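PDB 3FKD: L-threonine-O-3-phosphate decarboxylase from Porphyromonas gingivalis, which probably binds pyridoxal 5'-phosphate and probably decarboxylates L-threonine O-3-phosphate, with a class I and II aminotransferase-type fold. Local coordinates for residues R266-E271 / R283-T288; Y300-R305 / Q329-A334; T288-K293 / I304-N309. All coordinates share one frame; numbering follows the deposited sequence.

Contact 1 of 3, residues R266-E271 / R283-T288; sequences RLDGVE and RLKKGT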
loop_
_atom_site.group_PDB
_atom_site.type_symbol
_atom_site.label_atom_id
_atom_site.label_comp_id
_atom_site.label_asym_id
_atom_site.label_seq_id
_atom_site.Cartn_x
_atom_site.Cartn_y
_atom_site.Cartn_z
ATOM N N ARG A 266 -24.358 -30.715 17.453
ATOM C CA ARG A 266 -24.766 -32.096 17.613
ATOM C C ARG A 266 -23.563 -32.987 17.790
ATOM O O ARG A 266 -23.653 -34.038 18.440
ATOM C CB ARG A 266 -25.535 -32.586 16.396
ATOM C CG ARG A 266 -26.960 -32.165 16.389
ATOM C CD ARG A 266 -27.670 -33.052 15.456
ATOM N NE ARG A 266 -29.108 -32.862 15.549
ATOM C CZ ARG A 266 -29.970 -33.394 14.704
ATOM N NH1 ARG A 266 -29.531 -34.159 13.710
ATOM N NH2 ARG A 266 -31.257 -33.160 14.868
ATOM N N LEU A 267 -22.451 -32.593 17.179
ATOM C CA LEU A 267 -21.239 -33.380 17.299
ATOM C C LEU A 267 -20.825 -33.396 18.751
ATOM O O LEU A 267 -21.027 -32.413 19.467
ATOM C CB LEU A 267 -20.115 -32.837 16.400
ATOM C CG LEU A 267 -19.986 -33.617 15.079
ATOM C CD1 LEU A 267 -21.343 -33.790 14.441
ATOM C CD2 LEU A 267 -18.982 -32.986 14.118
ATOM N N ASP A 268 -20.286 -34.529 19.192
ATOM C CA ASP A 268 -19.729 -34.618 20.536
ATOM C C ASP A 268 -18.216 -34.373 20.580
ATOM O O ASP A 268 -17.442 -34.995 19.849
ATOM C CB ASP A 268 -20.087 -35.943 21.196
ATOM C CG ASP A 268 -21.288 -35.818 22.142
ATOM O OD1 ASP A 268 -22.376 -36.416 21.856
ATOM O OD2 ASP A 268 -21.134 -35.102 23.172
ATOM N N GLY A 269 -17.808 -33.455 21.449
ATOM C CA GLY A 269 -16.412 -33.145 21.603
ATOM C C GLY A 269 -16.120 -31.766 21.056
ATOM O O GLY A 269 -14.986 -31.292 21.161
ATOM N N VAL A 270 -17.134 -31.140 20.452
ATOM C CA VAL A 270 -17.007 -29.781 19.965
ATOM C C VAL A 270 -18.169 -28.883 20.340
ATOM O O VAL A 270 -19.328 -29.279 20.299
ATOM C CB VAL A 270 -16.773 -29.685 18.440
ATOM C CG1 VAL A 270 -15.681 -30.609 18.023
ATOM C CG2 VAL A 270 -18.064 -29.946 17.652
ATOM N N GLU A 271 -17.820 -27.648 20.657
ATOM C CA GLU A 271 -18.755 -26.632 21.073
ATOM C C GLU A 271 -18.632 -25.398 20.142
ATOM O O GLU A 271 -17.533 -24.888 19.929
ATOM C CB GLU A 271 -18.418 -26.271 22.520
ATOM C CG GLU A 271 -18.915 -24.916 22.983
ATOM C CD GLU A 271 -18.705 -24.699 24.488
ATOM O OE1 GLU A 271 -17.526 -24.601 24.942
ATOM O OE2 GLU A 271 -19.733 -24.615 25.207
ATOM N N ARG A 283 -14.879 -24.551 19.549
ATOM C CA ARG A 283 -13.934 -25.075 20.544
ATOM C C ARG A 283 -13.873 -26.590 20.511
ATOM O O ARG A 283 -14.910 -27.264 20.566
ATOM C CB ARG A 283 -14.360 -24.643 21.944
ATOM C CG ARG A 283 -13.222 -24.476 22.923
ATOM C CD ARG A 283 -13.768 -24.311 24.321
ATOM N NE ARG A 283 -12.936 -23.388 25.087
ATOM C CZ ARG A 283 -12.141 -23.750 26.083
ATOM N NH1 ARG A 283 -11.406 -22.847 26.717
ATOM N NH2 ARG A 283 -12.084 -25.028 26.438
ATOM N N LEU A 284 -12.670 -27.127 20.386
ATOM C CA LEU A 284 -12.481 -28.545 20.602
ATOM C C LEU A 284 -12.435 -28.822 22.098
ATOM O O LEU A 284 -11.644 -28.213 22.795
ATOM C CB LEU A 284 -11.193 -29.011 19.959
ATOM C CG LEU A 284 -11.127 -28.745 18.463
ATOM C CD1 LEU A 284 -10.015 -29.554 17.853
ATOM C CD2 LEU A 284 -12.420 -29.145 17.838
ATOM N N LYS A 285 -13.311 -29.706 22.590
ATOM C CA LYS A 285 -13.222 -30.231 23.964
ATOM C C LYS A 285 -11.856 -30.891 24.170
ATOM O O LYS A 285 -11.163 -30.604 25.134
ATOM C CB LYS A 285 -14.352 -31.221 24.240
ATOM C CG LYS A 285 -14.018 -32.287 25.294
ATOM C CD LYS A 285 -14.714 -33.665 25.012
ATOM C CE LYS A 285 -16.218 -33.659 25.296
ATOM N NZ LYS A 285 -16.909 -34.752 24.570
ATOM N N LYS A 286 -11.451 -31.747 23.241
ATOM C CA LYS A 286 -10.090 -32.294 23.246
ATOM C C LYS A 286 -9.474 -32.252 21.836
ATOM O O LYS A 286 -10.188 -32.300 20.838
ATOM C CB LYS A 286 -10.084 -33.743 23.776
ATOM C CG LYS A 286 -10.744 -33.955 25.176
ATOM C CD LYS A 286 -9.816 -33.586 26.370
ATOM C CE LYS A 286 -10.609 -33.410 27.702
ATOM N NZ LYS A 286 -11.379 -34.620 28.164
ATOM N N GLY A 287 -8.152 -32.193 21.743
ATOM C CA GLY A 287 -7.526 -31.989 20.449
ATOM C C GLY A 287 -7.157 -30.516 20.344
ATOM O O GLY A 287 -7.702 -29.682 21.060
ATOM N N THR A 288 -6.207 -30.185 19.483
ATOM C CA THR A 288 -5.830 -28.790 19.322
ATOM C C THR A 288 -6.189 -28.319 17.929
ATOM O O THR A 288 -6.382 -29.122 17.015
ATOM C CB THR A 288 -4.322 -28.553 19.544
ATOM O OG1 THR A 288 -3.576 -29.498 18.770
ATOM C CG2 THR A 288 -3.944 -28.672 21.012
#

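Contact 2 of 3, residues Y300-R305 / Q329-A334; sequences YNMLIR and QLFIKA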
loop_
_atom_site.group_PDB
_atom_site.type_symbol
_atom_site.label_atom_id
_atom_site.label_comp_id
_atom_site.label_asym_id
_atom_site.label_seq_id
_atom_site.Cartn_x
_atom_site.Cartn_y
_atom_site.Cartn_z
ATOM N N TYR A 300 -8.545 -34.232 4.194
ATOM C CA TYR A 300 -9.793 -33.872 3.557
ATOM C C TYR A 300 -9.764 -32.598 2.661
ATOM O O TYR A 300 -10.807 -32.156 2.198
ATOM C CB TYR A 300 -10.869 -33.783 4.639
ATOM C CG TYR A 300 -11.420 -35.131 5.046
ATOM C CD1 TYR A 300 -12.478 -35.701 4.337
ATOM C CD2 TYR A 300 -10.903 -35.831 6.140
ATOM C CE1 TYR A 300 -12.999 -36.918 4.686
ATOM C CE2 TYR A 300 -11.413 -37.063 6.494
ATOM C CZ TYR A 300 -12.468 -37.605 5.764
ATOM O OH TYR A 300 -13.013 -38.833 6.096
ATOM N N ASN A 301 -8.582 -32.014 2.428
ATOM C CA ASN A 301 -8.466 -30.899 1.480
ATOM C C ASN A 301 -9.253 -29.657 1.853
ATOM O O ASN A 301 -9.687 -28.908 0.980
ATOM C CB ASN A 301 -8.966 -31.339 0.120
ATOM C CG ASN A 301 -8.139 -32.459 -0.460
ATOM O OD1 ASN A 301 -6.925 -32.279 -0.723
ATOM N ND2 ASN A 301 -8.780 -33.639 -0.671
HETATM N N MSE A 302 -9.443 -29.453 3.149
HETATM C CA MSE A 302 -10.198 -28.326 3.649
HETATM C C MSE A 302 -9.334 -27.447 4.521
HETATM O O MSE A 302 -8.686 -27.929 5.453
HETATM C CB MSE A 302 -11.389 -28.814 4.453
HETATM C CG MSE A 302 -12.539 -29.247 3.590
HETATM SE SE MSE A 302 -13.913 -30.226 4.579
HETATM C CE MSE A 302 -13.661 -32.017 3.803
ATOM N N LEU A 303 -9.353 -26.152 4.249
ATOM C CA LEU A 303 -8.609 -25.235 5.090
ATOM C C LEU A 303 -9.457 -24.575 6.174
ATOM O O LEU A 303 -10.556 -24.133 5.927
ATOM C CB LEU A 303 -7.815 -24.189 4.265
ATOM C CG LEU A 303 -6.768 -23.419 5.095
ATOM C CD1 LEU A 303 -5.655 -24.343 5.559
ATOM C CD2 LEU A 303 -6.149 -22.251 4.335
ATOM N N ILE A 304 -8.908 -24.508 7.383
ATOM C CA ILE A 304 -9.564 -23.854 8.510
ATOM C C ILE A 304 -8.584 -22.862 9.124
ATOM O O ILE A 304 -7.388 -23.007 8.939
ATOM C CB ILE A 304 -10.007 -24.878 9.587
ATOM C CG1 ILE A 304 -8.802 -25.446 10.326
ATOM C CG2 ILE A 304 -10.707 -26.002 8.943
ATOM C CD1 ILE A 304 -9.157 -26.329 11.426
ATOM N N ARG A 305 -9.093 -21.868 9.851
ATOM C CA ARG A 305 -8.261 -20.951 10.621
ATOM C C ARG A 305 -7.982 -21.396 12.079
ATOM O O ARG A 305 -8.837 -21.311 12.954
ATOM C CB ARG A 305 -8.888 -19.551 10.591
ATOM C CG ARG A 305 -8.226 -18.511 11.468
ATOM C CD ARG A 305 -6.884 -18.019 10.932
ATOM N NE ARG A 305 -6.680 -16.578 11.196
ATOM C CZ ARG A 305 -6.033 -16.116 12.262
ATOM N NH1 ARG A 305 -5.517 -16.964 13.148
ATOM N NH2 ARG A 305 -5.899 -14.816 12.450
ATOM N N GLN A 329 -21.790 -29.789 4.643
ATOM C CA GLN A 329 -22.177 -31.149 4.977
ATOM C C GLN A 329 -20.905 -32.007 5.017
ATOM O O GLN A 329 -20.610 -32.695 5.996
ATOM C CB GLN A 329 -23.203 -31.672 3.962
ATOM C CG GLN A 329 -23.901 -32.985 4.352
ATOM C CD GLN A 329 -24.908 -32.842 5.520
ATOM O OE1 GLN A 329 -24.811 -31.905 6.335
ATOM N NE2 GLN A 329 -25.879 -33.780 5.600
ATOM N N LEU A 330 -20.123 -31.907 3.958
ATOM C CA LEU A 330 -18.911 -32.682 3.821
ATOM C C LEU A 330 -17.798 -32.288 4.821
ATOM O O LEU A 330 -16.856 -33.056 5.059
ATOM C CB LEU A 330 -18.426 -32.530 2.399
ATOM C CG LEU A 330 -17.137 -33.230 2.028
ATOM C CD1 LEU A 330 -17.117 -34.628 2.630
ATOM C CD2 LEU A 330 -17.030 -33.240 0.492
ATOM N N PHE A 331 -17.909 -31.106 5.417
ATOM C CA PHE A 331 -16.969 -30.705 6.447
ATOM C C PHE A 331 -17.346 -31.343 7.782
ATOM O O PHE A 331 -16.494 -31.633 8.613
ATOM C CB PHE A 331 -16.924 -29.176 6.544
ATOM C CG PHE A 331 -16.256 -28.662 7.775
ATOM C CD1 PHE A 331 -15.060 -27.984 7.691
ATOM C CD2 PHE A 331 -16.834 -28.835 9.020
ATOM C CE1 PHE A 331 -14.446 -27.489 8.840
ATOM C CE2 PHE A 331 -16.227 -28.362 10.168
ATOM C CZ PHE A 331 -15.041 -27.689 10.081
ATOM N N ILE A 332 -18.640 -31.563 7.977
ATOM C CA ILE A 332 -19.126 -32.257 9.167
ATOM C C ILE A 332 -18.634 -33.725 9.286
ATOM O O ILE A 332 -18.318 -34.188 10.371
ATOM C CB ILE A 332 -20.646 -32.233 9.223
ATOM C CG1 ILE A 332 -21.138 -30.803 9.325
ATOM C CG2 ILE A 332 -21.153 -33.083 10.411
ATOM C CD1 ILE A 332 -21.243 -30.348 10.736
ATOM N N LYS A 333 -18.584 -34.456 8.178
ATOM C CA LYS A 333 -18.006 -35.794 8.199
ATOM C C LYS A 333 -16.513 -35.675 8.455
ATOM O O LYS A 333 -15.976 -36.316 9.356
ATOM C CB LYS A 333 -18.283 -36.509 6.890
ATOM C CG LYS A 333 -19.761 -36.506 6.583
ATOM C CD LYS A 333 -20.201 -37.621 5.633
ATOM C CE LYS A 333 -21.724 -37.757 5.665
ATOM N NZ LYS A 333 -22.313 -38.222 4.358
ATOM N N ALA A 334 -15.854 -34.832 7.673
ATOM C CA ALA A 334 -14.442 -34.586 7.845
ATOM C C ALA A 334 -14.142 -34.439 9.330
ATOM O O ALA A 334 -13.229 -35.060 9.852
ATOM C CB ALA A 334 -14.041 -33.340 7.092
#

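Contact 3 of 3, residues T288-K293 / I304-N309; sequences TAAELK and IRDASN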
loop_
_atom_site.group_PDB
_atom_site.type_symbol
_atom_site.label_atom_id
_atom_site.label_comp_id
_atom_site.label_asym_id
_atom_site.label_seq_id
_atom_site.Cartn_x
_atom_site.Cartn_y
_atom_site.Cartn_z
ATOM N N THR A 288 -6.207 -30.185 19.483
ATOM C CA THR A 288 -5.830 -28.790 19.322
ATOM C C THR A 288 -6.189 -28.319 17.929
ATOM O O THR A 288 -6.382 -29.122 17.015
ATOM C CB THR A 288 -4.322 -28.553 19.544
ATOM O OG1 THR A 288 -3.576 -29.498 18.770
ATOM C CG2 THR A 288 -3.944 -28.672 21.012
ATOM N N ALA A 289 -6.276 -27.002 17.793
ATOM C CA ALA A 289 -6.518 -26.343 16.530
ATOM C C ALA A 289 -5.438 -26.707 15.509
ATOM O O ALA A 289 -5.742 -27.083 14.384
ATOM C CB ALA A 289 -6.555 -24.873 16.750
ATOM N N ALA A 290 -4.174 -26.589 15.893
ATOM C CA ALA A 290 -3.085 -27.062 15.044
ATOM C C ALA A 290 -3.362 -28.489 14.571
ATOM O O ALA A 290 -3.330 -28.765 13.360
ATOM C CB ALA A 290 -1.740 -26.979 15.761
ATOM N N GLU A 291 -3.635 -29.393 15.509
ATOM C CA GLU A 291 -3.980 -30.773 15.138
ATOM C C GLU A 291 -5.127 -30.855 14.123
ATOM O O GLU A 291 -5.000 -31.493 13.098
ATOM C CB GLU A 291 -4.343 -31.603 16.358
ATOM C CG GLU A 291 -3.163 -32.118 17.153
ATOM C CD GLU A 291 -3.605 -32.751 18.492
ATOM O OE1 GLU A 291 -4.782 -33.210 18.579
ATOM O OE2 GLU A 291 -2.787 -32.787 19.447
ATOM N N LEU A 292 -6.246 -30.215 14.434
ATOM C CA LEU A 292 -7.417 -30.245 13.563
ATOM C C LEU A 292 -7.134 -29.730 12.152
ATOM O O LEU A 292 -7.589 -30.338 11.176
ATOM C CB LEU A 292 -8.595 -29.477 14.173
ATOM C CG LEU A 292 -9.949 -29.604 13.446
ATOM C CD1 LEU A 292 -10.387 -31.062 13.227
ATOM C CD2 LEU A 292 -11.030 -28.860 14.206
ATOM N N LYS A 293 -6.369 -28.640 12.059
ATOM C CA LYS A 293 -6.151 -27.922 10.806
ATOM C C LYS A 293 -5.273 -28.694 9.811
ATOM O O LYS A 293 -5.451 -28.602 8.589
ATOM C CB LYS A 293 -5.532 -26.535 11.084
ATOM C CG LYS A 293 -4.977 -25.841 9.856
ATOM C CD LYS A 293 -4.190 -24.559 10.193
ATOM C CE LYS A 293 -3.744 -23.780 8.909
ATOM N NZ LYS A 293 -2.570 -22.923 9.197
ATOM N N ILE A 304 -8.908 -24.508 7.383
ATOM C CA ILE A 304 -9.564 -23.854 8.510
ATOM C C ILE A 304 -8.584 -22.862 9.124
ATOM O O ILE A 304 -7.388 -23.007 8.939
ATOM C CB ILE A 304 -10.007 -24.878 9.587
ATOM C CG1 ILE A 304 -8.802 -25.446 10.326
ATOM C CG2 ILE A 304 -10.707 -26.002 8.943
ATOM C CD1 ILE A 304 -9.157 -26.329 11.426
ATOM N N ARG A 305 -9.093 -21.868 9.851
ATOM C CA ARG A 305 -8.261 -20.951 10.621
ATOM C C ARG A 305 -7.982 -21.396 12.079
ATOM O O ARG A 305 -8.837 -21.311 12.954
ATOM C CB ARG A 305 -8.888 -19.551 10.591
ATOM C CG ARG A 305 -8.226 -18.511 11.468
ATOM C CD ARG A 305 -6.884 -18.019 10.932
ATOM N NE ARG A 305 -6.680 -16.578 11.196
ATOM C CZ ARG A 305 -6.033 -16.116 12.262
ATOM N NH1 ARG A 305 -5.517 -16.964 13.148
ATOM N NH2 ARG A 305 -5.899 -14.816 12.450
ATOM N N ASP A 306 -6.764 -21.852 12.329
ATOM C CA ASP A 306 -6.289 -21.954 13.704
ATOM C C ASP A 306 -6.409 -20.583 14.389
ATOM O O ASP A 306 -5.698 -19.614 14.043
ATOM C CB ASP A 306 -4.842 -22.440 13.729
ATOM C CG ASP A 306 -4.317 -22.693 15.139
ATOM O OD1 ASP A 306 -4.756 -22.026 16.114
ATOM O OD2 ASP A 306 -3.449 -23.583 15.266
ATOM N N ALA A 307 -7.327 -20.489 15.338
ATOM C CA ALA A 307 -7.555 -19.249 16.062
ATOM C C ALA A 307 -6.655 -19.050 17.325
ATOM O O ALA A 307 -6.815 -18.071 18.055
ATOM C CB ALA A 307 -9.026 -19.138 16.428
ATOM N N SER A 308 -5.716 -19.962 17.550
ATOM C CA SER A 308 -4.831 -19.911 18.729
ATOM C C SER A 308 -4.119 -18.559 18.924
ATOM O O SER A 308 -3.903 -18.138 20.051
ATOM C CB SER A 308 -3.776 -21.027 18.677
ATOM N N ASN A 309 -3.790 -17.869 17.829
ATOM C CA ASN A 309 -2.999 -16.645 17.944
ATOM C C ASN A 309 -3.812 -15.385 18.220
ATOM O O ASN A 309 -3.285 -14.284 18.146
ATOM C CB ASN A 309 -2.060 -16.452 16.739
ATOM C CG ASN A 309 -2.802 -16.106 15.429
ATOM O OD1 ASN A 309 -4.033 -16.265 15.293
ATOM N ND2 ASN A 309 -2.038 -15.634 14.453
HETATM O O HOH W 1 -4.394 -20.677 10.682
#

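Contact 1 of 3, residues R266-E271 / R283-T288
Val270 and Leu284 pair across the antiparallel beta hairpin formed by strands 270-272 and 279-284, at the edge of the smaller sheet. They are a non-hydrogen-bonded pair, and their side chains run side by side on the face turned to helix 325-339, where Val270 packs on Leu339 and Leu284 on Phe338. The touch is between branches: CG1 of Val270 lies 3.6 Å from CD2 of Leu284. The next pair, Glu271 with Arg283, is hydrogen-bonded and sends its side chains to the other face. Between the strands, Glu271 N gives a 2.9 Å bond to Arg283 O, and Arg283 N returns one of 2.7 Å to Glu271 O. The two long chains also travel alongside each other, but their carboxylate and guanidinium planes stand 86° apart and form no salt bridge; Arg283 NE turns instead to the hydroxyl of Tyr317. Beyond the strands, Lys285 N donates to Gly269 O from a position tilted 33° out of the carbonyl plane. The Lys285 side chain, bent at chi2 and chi3, curls back over the glycine, whose backbone shape suits a residue without CB, and brings Lys285 NZ to 3.4 Å from Gly269 CA.

Contact 2 of 3, residues Y300-R305 / Q329-A334
The backbone of 300-305 comes out of the loop at Tyr300 and Asn301 into strand 302-306, while 329-334 is one run of helix 325-339. Their closest CA atoms, those of Tyr300 and Ala334, are 6.4 Å apart, so side chains make most of the contact. The ring of Tyr300 lies flat against the helix: Ala334 CA sits 3.9 Å from the ring centroid, almost exactly on the ring normal, in a CH-pi contact, with Ala334 CB over the same face nearer CG. Met302, a selenomethionine, reaches in beside it. Met302 SE rests 3.7 Å from Phe331 CB and approaches the ring obliquely, a Met-aromatic contact with 5.1 Å from SE to the centroid. A bend at chi3 (-111°) carries Met302 CE along the helix surface, where it meets Ala334 CB at 3.6 Å and also touches Leu330 O. Farther along the segment, Ile304 crosses Phe331 at about a right angle, Ile304 CG2 lying 4.0 Å from Phe331 CE1 at the ring edge. Phe20, Phe260 and Met296 add to the apolar surroundings of Phe331. This is helix-on-sheet packing in an alpha/beta layer of the small domain of an aminotransferase-type fold.

Contact 3 of 3, residues T288-K293 / I304-N309
Lys293 packs along Ile304 where the start of helix 289-298 lies against strand 302-306, a helix-on-sheet contact in the alpha/beta fold. Lys293 CB is 3.5 Å from Ile304 CG1, while Ile304 CD1 comes to 3.5 Å from Lys293 CA. With CG anti to the backbone N (chi1 167°) and every later torsion near 180°, the lysine chain runs out straight: CG and CD pass Ile304 O, Lys293 CD comes 4.2 Å from Asp306 CB, and CE stays close to the same carbonyl. At the tip, NZ gives a weak bond to a water that also accepts weakly from Asp306 N, bridging helix and strand. Leu292 CG also meets Ile304 CD1, the two side chains crossing at about a right angle. One turn back, Thr288 and Glu291 form a capping box, in which Glu291 N donates to Thr288 OG1 and the return bond is weak. Asp306 points its carboxylate at this helix start, OD2 near Ala290 N but poorly angled for a hydrogen bond; the dipole there would probably favour the negative charge. Asp306 OD1 packs on Ala289 CB and closes an Asx turn, accepting from Ser308 N at 2.7 Å almost in line with the Asp306 CG-OD1 bond.

In the fold
The three contacts belong to one alpha/beta layer on the same side of the chain's centre, with their own centres about 12 to 14 Å apart. Contact 1 closes before the other two open, and strand 279-284 leads through Thr288, shared by contacts 1 and 3, into helix 289-298. Contacts 2 and 3 both use strand 302-306 and share Ile304 and Arg305. All three reach the five-stranded mixed sheet, contact 1 at one of its two edge strands within the chain, 270-272. Side chains link them further: Leu284 packs on Leu292, Leu267 reaches the backbone carbonyl of Ile332, and Leu303 touches Lys293. Helices 289-298 and 325-339 are thus tied to the sheet as one small domain, distinct from the larger seven-stranded sheet.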